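Local coordinates for protein extracellular subtilisin-like serine proteinase (Vibrio sp. PA-44, PDB 1SH7) that probably cleaves peptide bonds as the calcium-binding peptidase domain of a secreted, cold-adapted serine endopeptidase of the subtilisin (S8) family, at residues R10-N15 / N21-F26; S64-C67 / G71-V74; G143-G148 / L240-L245. All coordinates share one frame; numbering follows the deposited sequence.

Contact 1 of 3, residues R10-N15 / N21-F26; sequences RIDQRN and NYNANF. With CA (calcium ion), chain E.
Asp12 and Asn21 meet at a calcium ion, and with Gln13 they supply three of the protein ligands of a calcium-binding loop that follows helix 6-11 near the start of the chain. The metal bonds come first. Gln13 OE1 lies 2.3 Å from the calcium ion, Asn21 gives its backbone O at 2.4 Å from the same ion, and Asp12 binds it through OD2 alone. The Gln13 chain runs extended beyond CG (chi2 -178°), which carries its amide oxygen out to the ion. Water 2, Asp9 and Asp19 complete the site.

Hydrogen bonds use the other carboxylate oxygen. Asn23 N donates to Asp12 OD1 over 2.8 Å at an N-H...O angle of 160°, approaching on the anti side and 32° out of the carboxylate plane. Water 2, itself a calcium ligand, donates to Asp12 OD1 as well, at 2.9 Å. OD2 thus serves the metal, and OD1 the Asn23 N-H and water 2, an arrangement that fixes the rotation of the carboxylate and should stabilise its negative charge. Water 1 lies within hydrogen-bonding distance of Asp12 O and Asn23 OD1 and may link the segments again. Within segment 10-15, Gln13 NE2 donates to Asn15 O, 2.9 Å away, and also to Pro17 O just beyond it, steadying the amide whose oxygen binds the metal.

In the apolar part of the contact, Asp12 CB and Ile11 CG1 meet the Tyr22 ring obliquely, while the tyrosine hydroxyl bonds to Val85 O. Ile11 and Tyr22 also rest on Val229 and Leu232 respectively, so these two side chains pack against helix 219-236. Between the segments, the hydrocarbon contact is Ile11 CG1 against Tyr22 CE1, at 4.0 Å.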
ATOM      1  N   ARG A  10      -8.436 -10.015   8.214  1.00  9.33           N
ATOM      2  CA  ARG A  10      -8.727 -10.683   6.957  1.00  9.32           C
ATOM      3  C   ARG A  10      -7.516 -11.273   6.205  1.00  8.91           C
ATOM      4  O   ARG A  10      -7.653 -12.286   5.542  1.00  8.52           O
ATOM      5  CB  ARG A  10      -9.412  -9.725   5.979  1.00  8.62           C
ATOM      6  CG  ARG A  10     -10.024 -10.381   4.768  1.00  8.02           C
ATOM      7  CD  ARG A  10     -11.120 -11.396   5.066  1.00  7.94           C
ATOM      8  NE  ARG A  10     -11.532 -12.210   3.928  1.00  8.64           N
ATOM      9  CZ  ARG A  10     -10.936 -13.340   3.507  1.00  9.97           C
ATOM     10  NH1 ARG A  10     -11.450 -14.002   2.478  1.00 10.93           N
ATOM     11  NH2 ARG A  10      -9.879 -13.842   4.134  1.00  9.54           N
ATOM     12  N   ILE A  11      -6.358 -10.632   6.271  1.00  9.30           N
ATOM     13  CA  ILE A  11      -5.304 -10.928   5.309  1.00 10.34           C
ATOM     14  C   ILE A  11      -4.443 -12.106   5.740  1.00 10.83           C
ATOM     15  O   ILE A  11      -3.687 -12.586   4.932  1.00 10.74           O
ATOM     16  CB  ILE A  11      -4.420  -9.672   5.014  1.00 10.07           C
ATOM     17  CG1 ILE A  11      -3.629  -9.275   6.253  1.00 10.70           C
ATOM     18  CG2 ILE A  11      -5.265  -8.531   4.448  1.00 10.99           C
ATOM     19  CD1 ILE A  11      -2.682  -8.180   6.020  1.00 12.67           C
ATOM     20  N   ASP A  12      -4.572 -12.564   6.994  1.00 11.45           N
ATOM     21  CA  ASP A  12      -3.862 -13.766   7.472  1.00 11.33           C
ATOM     22  C   ASP A  12      -4.678 -15.077   7.399  1.00 11.32           C
ATOM     23  O   ASP A  12      -4.313 -16.053   8.066  1.00 12.06           O
ATOM     24  CB  ASP A  12      -3.373 -13.573   8.909  1.00 12.12           C
ATOM     25  CG  ASP A  12      -4.498 -13.728   9.936  1.00 12.47           C
ATOM     26  OD1 ASP A  12      -4.215 -13.989  11.118  1.00 13.89           O
ATOM     27  OD2 ASP A  12      -5.707 -13.616   9.627  1.00 11.78           O
ATOM     28  N   GLN A  13      -5.757 -15.086   6.609  1.00 10.88           N
ATOM     29  CA  GLN A  13      -6.646 -16.245   6.478  1.00 10.50           C
ATOM     30  C   GLN A  13      -7.310 -16.252   5.119  1.00 10.48           C
ATOM     31  O   GLN A  13      -7.453 -15.209   4.453  1.00  8.61           O
ATOM     32  CB  GLN A  13      -7.685 -16.277   7.619  1.00 10.35           C
ATOM     33  CG  GLN A  13      -8.567 -15.035   7.703  1.00 11.13           C
ATOM     34  CD  GLN A  13      -9.512 -15.131   8.887  1.00 12.26           C
ATOM     35  OE1 GLN A  13      -9.128 -14.778   9.995  1.00 11.54           O
ATOM     36  NE2 GLN A  13     -10.722 -15.649   8.662  1.00 12.20           N
ATOM     37  N   ARG A  14      -7.679 -17.455   4.699  1.00 10.49           N
ATOM     38  CA  ARG A  14      -8.223 -17.698   3.373  1.00 10.69           C
ATOM     39  C   ARG A  14      -9.698 -17.322   3.290  1.00 10.21           C
ATOM     40  O   ARG A  14     -10.116 -16.681   2.354  1.00  9.04           O
ATOM     41  CB  ARG A  14      -8.034 -19.185   3.035  1.00 11.05           C
ATOM     42  CG  ARG A  14      -6.568 -19.603   2.863  1.00 11.73           C
ATOM     43  CD  ARG A  14      -5.870 -18.836   1.779  1.00 10.54           C
ATOM     44  NE  ARG A  14      -4.498 -19.313   1.540  1.00 12.65           N
ATOM     45  CZ  ARG A  14      -3.634 -18.660   0.772  1.00 13.13           C
ATOM     46  NH1 ARG A  14      -4.002 -17.538   0.195  1.00 11.25           N
ATOM     47  NH2 ARG A  14      -2.399 -19.123   0.569  1.00 14.41           N
ATOM     48  N   ASN A  15     -10.491 -17.730   4.288  1.00 10.41           N
ATOM     49  CA  ASN A  15     -11.938 -17.680   4.174  1.00 10.34           C
ATOM     50  C   ASN A  15     -12.589 -16.909   5.306  1.00  9.94           C
ATOM     51  O   ASN A  15     -12.045 -16.797   6.375  1.00  9.34           O
ATOM     52  CB  ASN A  15     -12.519 -19.097   4.160  1.00 10.83           C
ATOM     53  CG  ASN A  15     -12.311 -19.800   2.848  1.00 13.08           C
ATOM     54  OD1 ASN A  15     -12.663 -19.286   1.765  1.00 16.12           O
ATOM     55  ND2 ASN A  15     -11.707 -20.957   2.918  1.00 13.02           N
ATOM     56  N   ASN A  21      -8.189 -12.160  14.883  1.00 13.84           N
ATOM     57  CA  ASN A  21      -6.778 -12.364  15.128  1.00 14.24           C
ATOM     58  C   ASN A  21      -6.013 -11.982  13.881  1.00 12.50           C
ATOM     59  O   ASN A  21      -6.475 -12.261  12.766  1.00 12.35           O
ATOM     60  CB  ASN A  21      -6.481 -13.833  15.469  1.00 14.70           C
ATOM     61  CG  ASN A  21      -6.741 -14.162  16.951  1.00 19.03           C
ATOM     62  OD1 ASN A  21      -5.909 -13.901  17.814  1.00 23.77           O
ATOM     63  ND2 ASN A  21      -7.894 -14.705  17.226  1.00 19.71           N
ATOM     64  N   TYR A  22      -4.872 -11.330  14.067  1.00 11.83           N
ATOM     65  CA  TYR A  22      -3.880 -11.131  12.994  1.00 11.88           C
ATOM     66  C   TYR A  22      -2.577 -11.821  13.442  1.00 11.86           C
ATOM     67  O   TYR A  22      -1.905 -11.370  14.366  1.00 11.20           O
ATOM     68  CB  TYR A  22      -3.654  -9.640  12.692  1.00 12.73           C
ATOM     69  CG  TYR A  22      -2.519  -9.387  11.713  1.00 12.10           C
ATOM     70  CD1 TYR A  22      -2.535  -9.919  10.442  1.00 10.86           C
ATOM     71  CD2 TYR A  22      -1.401  -8.658  12.097  1.00 14.24           C
ATOM     72  CE1 TYR A  22      -1.472  -9.742   9.573  1.00  8.50           C
ATOM     73  CE2 TYR A  22      -0.398  -8.437  11.244  1.00 11.42           C
ATOM     74  CZ  TYR A  22      -0.417  -9.013   9.982  1.00  9.85           C
ATOM     75  OH  TYR A  22       0.655  -8.796   9.150  1.00 10.34           O
ATOM     76  N   ASN A  23      -2.247 -12.900  12.757  1.00 12.35           N
ATOM     77  CA  ASN A  23      -1.072 -13.697  13.021  1.00 13.37           C
ATOM     78  C   ASN A  23      -0.009 -13.268  12.032  1.00 13.65           C
ATOM     79  O   ASN A  23      -0.301 -12.998  10.881  1.00 11.79           O
ATOM     80  CB  ASN A  23      -1.353 -15.178  12.784  1.00 13.16           C
ATOM     81  CG  ASN A  23      -2.349 -15.773  13.761  1.00 16.28           C
ATOM     82  OD1 ASN A  23      -3.316 -16.395  13.348  1.00 20.34           O
ATOM     83  ND2 ASN A  23      -2.079 -15.648  15.038  1.00 17.61           N
ATOM     84  N   ALA A  24       1.225 -13.223  12.485  1.00 13.38           N
ATOM     85  CA  ALA A  24       2.352 -12.835  11.626  1.00 14.15           C
ATOM     86  C   ALA A  24       3.619 -13.606  12.039  1.00 14.06           C
ATOM     87  O   ALA A  24       3.862 -13.863  13.228  1.00 12.96           O
ATOM     88  CB  ALA A  24       2.606 -11.333  11.732  1.00 13.85           C
ATOM     89  N   ASN A  25       4.405 -13.951  11.034  1.00 14.11           N
ATOM     90  CA  ASN A  25       5.693 -14.624  11.189  1.00 14.87           C
ATOM     91  C   ASN A  25       6.884 -13.665  10.979  1.00 14.93           C
ATOM     92  O   ASN A  25       8.035 -13.985  11.265  1.00 14.61           O
ATOM     93  CB  ASN A  25       5.741 -15.750  10.193  1.00 14.63           C
ATOM     94  CG  ASN A  25       4.770 -16.852  10.517  1.00 15.65           C
ATOM     95  OD1 ASN A  25       4.002 -17.308   9.652  1.00 18.89           O
ATOM     96  ND2 ASN A  25       4.797 -17.297  11.747  1.00 14.79           N
ATOM     97  N   PHE A  26       6.582 -12.481  10.461  1.00 14.64           N
ATOM     98  CA  PHE A  26       7.565 -11.457  10.159  1.00 14.24           C
ATOM     99  C   PHE A  26       6.944 -10.129  10.562  1.00 13.52           C
ATOM    100  O   PHE A  26       5.732 -10.036  10.764  1.00 12.07           O
ATOM    101  CB  PHE A  26       7.934 -11.443   8.665  1.00 14.78           C
ATOM    102  CG  PHE A  26       8.555 -12.716   8.197  1.00 14.21           C
ATOM    103  CD1 PHE A  26       7.773 -13.759   7.757  1.00 15.79           C
ATOM    104  CD2 PHE A  26       9.917 -12.889   8.242  1.00 15.37           C
ATOM    105  CE1 PHE A  26       8.352 -14.960   7.332  1.00 16.46           C
ATOM    106  CE2 PHE A  26      10.492 -14.106   7.850  1.00 16.72           C
ATOM    107  CZ  PHE A  26       9.707 -15.139   7.421  1.00 15.88           C
TER
HETATM  108 CA    CA E1292      -7.550 -13.530  11.079  1.00 11.52          CA
HETATM  109  O   HOH W   1      -3.532 -17.226  10.521  1.00 21.44           O
HETATM  110  O   HOH W   2      -6.583 -15.547  11.651  1.00 12.63           O

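Contact 2 of 3, residues S64-C67 / G71-V74; sequences SSDC and GTHV
The carboxylate of Asp66 reaches across to Thr72 on the first turns of helix 70-79, and a single oxygen, OD2, makes both bonds between the segments. With CG anti to its own backbone N (chi1 -179°), the Asp66 side chain extends straight from the loop toward the helix. The two side chains run at a slant to each other, and OD2 arrives beside the threonine hydroxyl and the peptide N-H of the same residue.

The two donors come to OD2 from different directions. Thr72 OG1 donates over 2.8 Å to the anti lone pair of Asp66 OD2, the one turned away from OD1. Thr72 N lies 3.1 Å from Asp66 OD2 with an N-H...O angle of 152°, and it approaches from above the carboxylate plane, 46° out of it. Thr72 OG1 stands beside its own backbone N, which lets hydroxyl and amide converge on one acceptor. Gly71 N is 3.8 Å from Asp66 OD2 and bonds instead to Thr38 OG1.

The remaining oxygen, Asp66 OD1, is held by Thr38 OG1 and by the backbone N atoms of Asn68 and Gly69. A buried carboxylate is thus gripped at both oxygens, which would probably favour its ionised form, and its orientation is fixed just before His70, a predicted member of the charge relay triad. Thr72 OG1 also bonds Asn41 N, tying the pair to the loop after strand 32-37.

Around the contact, Cys67 is joined to Cys99 by a disulfide, and Ser64 and Cys67 touch Arg95 of strand 90-95. Farther along the helix, Val74 packs against Val35 and Asp37 of strand 32-37 and against Met221 and Pro224 of helix 219-236. Through Val74, helix 70-79 touches both the parallel sheet and helix 219-236, which carries the predicted charge relay serine, Ser220.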
ATOM      1  N   SER A  64       8.977  16.215   6.145  1.00 13.28           N
ATOM      2  CA  SER A  64       7.834  15.622   5.440  1.00 12.34           C
ATOM      3  C   SER A  64       6.656  15.380   6.355  1.00 12.49           C
ATOM      4  O   SER A  64       5.831  14.464   6.110  1.00 10.57           O
ATOM      5  CB  SER A  64       8.238  14.339   4.713  1.00 13.27           C
ATOM      6  OG  SER A  64       8.911  13.430   5.556  1.00 12.10           O
ATOM      7  N   SER A  65       6.520  16.228   7.376  1.00 12.12           N
ATOM      8  CA  SER A  65       5.326  16.197   8.255  1.00 11.84           C
ATOM      9  C   SER A  65       4.040  16.307   7.433  1.00 11.95           C
ATOM     10  O   SER A  65       4.038  16.901   6.378  1.00 10.91           O
ATOM     11  CB  SER A  65       5.361  17.327   9.273  1.00 12.62           C
ATOM     12  OG  SER A  65       6.366  17.110  10.254  1.00 14.94           O
ATOM     13  N   ASP A  66       2.973  15.691   7.937  1.00 11.40           N
ATOM     14  CA  ASP A  66       1.691  15.540   7.274  1.00 11.54           C
ATOM     15  C   ASP A  66       0.729  16.589   7.857  1.00 11.69           C
ATOM     16  O   ASP A  66       0.535  16.620   9.069  1.00 11.35           O
ATOM     17  CB  ASP A  66       1.164  14.147   7.597  1.00 11.72           C
ATOM     18  CG  ASP A  66      -0.176  13.829   6.936  1.00 11.37           C
ATOM     19  OD1 ASP A  66      -0.642  14.579   6.027  1.00 10.82           O
ATOM     20  OD2 ASP A  66      -0.826  12.818   7.293  1.00 11.33           O
ATOM     21  N   CYS A  67       0.115  17.398   7.000  1.00 11.19           N
ATOM     22  CA  CYS A  67      -0.906  18.402   7.400  1.00 13.01           C
ATOM     23  C   CYS A  67      -2.293  18.157   6.750  1.00 12.88           C
ATOM     24  O   CYS A  67      -3.138  19.053   6.688  1.00 14.13           O
ATOM     25  CB  CYS A  67      -0.414  19.812   7.112  1.00 13.48           C
ATOM     26  SG  CYS A  67       0.136  20.059   5.434  1.00 15.29           S
ATOM     27  N   GLY A  71      -1.589  10.550   4.357  1.00 10.78           N
ATOM     28  CA  GLY A  71      -0.253   9.980   4.402  1.00 10.44           C
ATOM     29  C   GLY A  71       0.078   9.248   5.685  1.00 10.08           C
ATOM     30  O   GLY A  71       0.667   8.150   5.660  1.00  8.79           O
ATOM     31  N   THR A  72      -0.282   9.850   6.810  1.00  9.89           N
ATOM     32  CA  THR A  72      -0.057   9.229   8.108  1.00 10.19           C
ATOM     33  C   THR A  72      -0.885   7.958   8.254  1.00 10.07           C
ATOM     34  O   THR A  72      -0.417   6.966   8.809  1.00  9.44           O
ATOM     35  CB  THR A  72      -0.428  10.221   9.250  1.00  9.98           C
ATOM     36  OG1 THR A  72       0.504  11.317   9.276  1.00 10.29           O
ATOM     37  CG2 THR A  72      -0.295   9.570  10.632  1.00 11.75           C
ATOM     38  N   HIS A  73      -2.119   8.019   7.772  1.00 10.14           N
ATOM     39  CA  HIS A  73      -3.063   6.908   7.902  1.00 10.25           C
ATOM     40  C   HIS A  73      -2.552   5.722   7.072  1.00 10.80           C
ATOM     41  O   HIS A  73      -2.512   4.599   7.552  1.00 10.37           O
ATOM     42  CB  HIS A  73      -4.422   7.383   7.446  1.00 10.60           C
ATOM     43  CG  HIS A  73      -5.539   6.432   7.691  1.00  9.31           C
ATOM     44  ND1 HIS A  73      -5.796   5.357   6.864  1.00  9.32           N
ATOM     45  CD2 HIS A  73      -6.517   6.440   8.628  1.00  8.57           C
ATOM     46  CE1 HIS A  73      -6.877   4.729   7.298  1.00  8.42           C
ATOM     47  NE2 HIS A  73      -7.334   5.370   8.365  1.00  8.36           N
ATOM     48  N   VAL A  74      -2.084   6.027   5.862  1.00 10.44           N
ATOM     49  CA  VAL A  74      -1.490   5.029   4.976  1.00 10.59           C
ATOM     50  C   VAL A  74      -0.251   4.438   5.621  1.00 10.66           C
ATOM     51  O   VAL A  74      -0.112   3.214   5.665  1.00 10.97           O
ATOM     52  CB  VAL A  74      -1.159   5.667   3.606  1.00 10.46           C
ATOM     53  CG1 VAL A  74      -0.231   4.812   2.778  1.00 11.91           C
ATOM     54  CG2 VAL A  74      -2.458   5.970   2.837  1.00 12.36           C
TER

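Contact 3 of 3, residues G143-G148 / L240-L245; sequences GAIQSG and LTPLQL
The carbonyl group of Gly148 turns one face to the pyrrolidine ring of Pro242: CG sits almost directly above Gly148 C, at 3.6 Å, and Pro242 CD lies over the same face, 3.8 Å from Gly148 O. The Ile145 carbonyl, by contrast, presents its oxygen, which approaches Pro242 CG to 3.5 Å. A third touch is purely hydrocarbon, Ile145 CG2 against Pro242 CB at 3.7 Å; this methyl stands anti to the backbone N of Ile145.

The surfaces that meet are two helix ends. Helix 135-146 closes with a Schellman motif, with two bonds back into the last turn; Gly148, at positive phi (117°), leaves helical geometry, and Gly148 N bonds Ile145 O over 3.0 Å. Helix 242-252 begins with a capping box: Gln244 N donates to Thr241 OG1 (3.1 Å), and Thr241 N returns a bond to Gln244 OE1 at 2.9 Å, in the carbonyl plane on a lone pair. Phe151 and Ser150 of strand 150-154 lie against Ile145 and Pro242 respectively, joining both helices to the central sheet.

No hydrogen bond crosses between the segments. The bonds of the capping box and of the helix end stay within their own segments, and the proline, whose ring nitrogen has no hydrogen to give, supplies saturated carbon to the junction, which consequently rests on van der Waals packing.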
ATOM      1  N   GLY A 143      10.556   3.367 -14.303  1.00 13.70           N
ATOM      2  CA  GLY A 143      11.961   3.549 -14.035  1.00 13.55           C
ATOM      3  C   GLY A 143      12.402   3.198 -12.623  1.00 13.15           C
ATOM      4  O   GLY A 143      13.428   2.548 -12.445  1.00 13.59           O
ATOM      5  N   ALA A 144      11.637   3.616 -11.617  1.00 12.14           N
ATOM      6  CA  ALA A 144      11.954   3.320 -10.226  1.00 11.92           C
ATOM      7  C   ALA A 144      11.841   1.820  -9.961  1.00 11.74           C
ATOM      8  O   ALA A 144      12.660   1.250  -9.247  1.00 11.77           O
ATOM      9  CB  ALA A 144      11.054   4.126  -9.299  1.00 11.63           C
ATOM     10  N   ILE A 145      10.881   1.181 -10.619  1.00 11.74           N
ATOM     11  CA  ILE A 145      10.694  -0.268 -10.531  1.00 11.40           C
ATOM     12  C   ILE A 145      11.852  -1.004 -11.181  1.00 11.58           C
ATOM     13  O   ILE A 145      12.371  -1.951 -10.603  1.00 12.57           O
ATOM     14  CB  ILE A 145       9.344  -0.707 -11.117  1.00 10.77           C
ATOM     15  CG1 ILE A 145       8.188  -0.156 -10.302  1.00 11.60           C
ATOM     16  CG2 ILE A 145       9.187  -2.233 -11.084  1.00 11.49           C
ATOM     17  CD1 ILE A 145       6.898  -0.119 -11.040  1.00  9.71           C
ATOM     18  N   GLN A 146      12.293  -0.551 -12.356  1.00 12.76           N
ATOM     19  CA  GLN A 146      13.514  -1.097 -12.956  1.00 13.49           C
ATOM     20  C   GLN A 146      14.740  -0.919 -12.066  1.00 13.25           C
ATOM     21  O   GLN A 146      15.653  -1.755 -12.072  1.00 13.87           O
ATOM     22  CB  GLN A 146      13.786  -0.435 -14.315  1.00 13.91           C
ATOM     23  CG  GLN A 146      15.004  -1.024 -15.019  0.65 16.70           C
ATOM     24  CD  GLN A 146      15.093  -0.602 -16.457  0.65 17.05           C
ATOM     25  OE1 GLN A 146      14.250  -0.992 -17.253  0.65 19.22           O
ATOM     26  NE2 GLN A 146      16.109   0.201 -16.797  0.65 19.33           N
ATOM     27  N   SER A 147      14.756   0.150 -11.266  1.00 13.35           N
ATOM     28  CA  SER A 147      15.863   0.413 -10.352  1.00 12.67           C
ATOM     29  C   SER A 147      15.943  -0.623  -9.264  1.00 13.10           C
ATOM     30  O   SER A 147      16.970  -0.735  -8.605  1.00 13.53           O
ATOM     31  CB  SER A 147      15.757   1.807  -9.724  1.00 12.66           C
ATOM     32  OG  SER A 147      15.080   1.746  -8.486  1.00 14.01           O
ATOM     33  N   GLY A 148      14.845  -1.349  -9.045  1.00 12.83           N
ATOM     34  CA  GLY A 148      14.812  -2.409  -8.059  1.00 11.94           C
ATOM     35  C   GLY A 148      13.869  -2.240  -6.900  1.00 12.24           C
ATOM     36  O   GLY A 148      13.913  -3.034  -5.994  1.00 11.98           O
ATOM     37  N   LEU A 240      14.326 -10.072  -3.063  1.00 12.20           N
ATOM     38  CA  LEU A 240      13.288 -10.159  -4.067  1.00 12.09           C
ATOM     39  C   LEU A 240      13.350  -8.957  -4.994  1.00 11.72           C
ATOM     40  O   LEU A 240      13.397  -7.803  -4.541  1.00 11.17           O
ATOM     41  CB  LEU A 240      11.897 -10.198  -3.424  1.00 12.76           C
ATOM     42  CG  LEU A 240      11.524 -11.439  -2.607  1.00 12.25           C
ATOM     43  CD1 LEU A 240      10.304 -11.092  -1.744  1.00 11.43           C
ATOM     44  CD2 LEU A 240      11.218 -12.647  -3.488  1.00 13.41           C
ATOM     45  N   THR A 241      13.395  -9.213  -6.296  1.00 11.54           N
ATOM     46  CA  THR A 241      13.269  -8.136  -7.261  1.00 10.92           C
ATOM     47  C   THR A 241      11.785  -7.835  -7.279  1.00 11.80           C
ATOM     48  O   THR A 241      10.972  -8.629  -6.757  1.00 11.05           O
ATOM     49  CB  THR A 241      13.687  -8.562  -8.634  1.00 10.62           C
ATOM     50  OG1 THR A 241      12.873  -9.670  -9.042  1.00 10.09           O
ATOM     51  CG2 THR A 241      15.159  -9.126  -8.651  1.00  8.63           C
ATOM     52  N   PRO A 242      11.423  -6.707  -7.875  1.00 11.48           N
ATOM     53  CA  PRO A 242      10.010  -6.390  -8.061  1.00 12.40           C
ATOM     54  C   PRO A 242       9.275  -7.470  -8.838  1.00 12.64           C
ATOM     55  O   PRO A 242       8.177  -7.797  -8.443  1.00 11.76           O
ATOM     56  CB  PRO A 242      10.042  -5.039  -8.789  1.00 12.14           C
ATOM     57  CG  PRO A 242      11.371  -4.433  -8.330  1.00 12.11           C
ATOM     58  CD  PRO A 242      12.294  -5.608  -8.318  1.00 11.44           C
ATOM     59  N   LEU A 243       9.874  -8.058  -9.872  1.00 12.31           N
ATOM     60  CA  LEU A 243       9.223  -9.155 -10.582  1.00 13.69           C
ATOM     61  C   LEU A 243       8.961 -10.335  -9.638  1.00 12.60           C
ATOM     62  O   LEU A 243       7.884 -10.914  -9.658  1.00 13.20           O
ATOM     63  CB  LEU A 243      10.108  -9.647 -11.735  1.00 15.30           C
ATOM     64  CG  LEU A 243       9.606  -9.873 -13.158  1.00 20.50           C
ATOM     65  CD1 LEU A 243      10.220 -11.124 -13.694  1.00 22.37           C
ATOM     66  CD2 LEU A 243       8.100  -9.884 -13.342  1.00 21.16           C
ATOM     67  N   GLN A 244       9.953 -10.703  -8.825  1.00 11.78           N
ATOM     68  CA  GLN A 244       9.786 -11.802  -7.863  1.00 11.60           C
ATOM     69  C   GLN A 244       8.722 -11.496  -6.817  1.00 10.99           C
ATOM     70  O   GLN A 244       7.919 -12.376  -6.478  1.00 10.15           O
ATOM     71  CB  GLN A 244      11.095 -12.175  -7.188  1.00 11.11           C
ATOM     72  CG  GLN A 244      12.129 -12.833  -8.142  1.00 12.13           C
ATOM     73  CD  GLN A 244      13.507 -12.932  -7.554  1.00 12.89           C
ATOM     74  OE1 GLN A 244      13.942 -12.005  -6.853  1.00 13.83           O
ATOM     75  NE2 GLN A 244      14.184 -14.080  -7.753  1.00 11.48           N
ATOM     76  N   LEU A 245       8.693 -10.266  -6.331  1.00 10.83           N
ATOM     77  CA  LEU A 245       7.753  -9.886  -5.271  1.00 11.12           C
ATOM     78  C   LEU A 245       6.326  -9.888  -5.837  1.00 10.92           C
ATOM     79  O   LEU A 245       5.411 -10.452  -5.228  1.00 10.84           O
ATOM     80  CB  LEU A 245       8.132  -8.519  -4.671  0.65 11.47           C
ATOM     81  CG  LEU A 245       7.356  -7.900  -3.490  0.65 11.58           C
ATOM     82  CD1 LEU A 245       6.483  -8.850  -2.761  0.65 14.26           C
ATOM     83  CD2 LEU A 245       8.368  -7.270  -2.492  0.65 11.32           C
TER

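The three contacts are well separated in one domain: the centre of contact 1 lies 26 Å from that of contact 2 and 25 Å from that of contact 3, with 25 Å between the centres of contacts 2 and 3, and none touches another. Contact 2 is close to catalysis: Gly71 stands about 9 Å from the bound phenylmethanesulfonic acid and about 3 Å (nearest atoms) from Asp37, a predicted charge relay residue. Calcium recurs throughout. Contact 1 holds an ion directly, the side chain of Asp66 in contact 2 is about 9 Å from another, and that of Ile145 in contact 3 about 8 Å from a third (nearest atoms). Helix 219-236 touches side chains from all three.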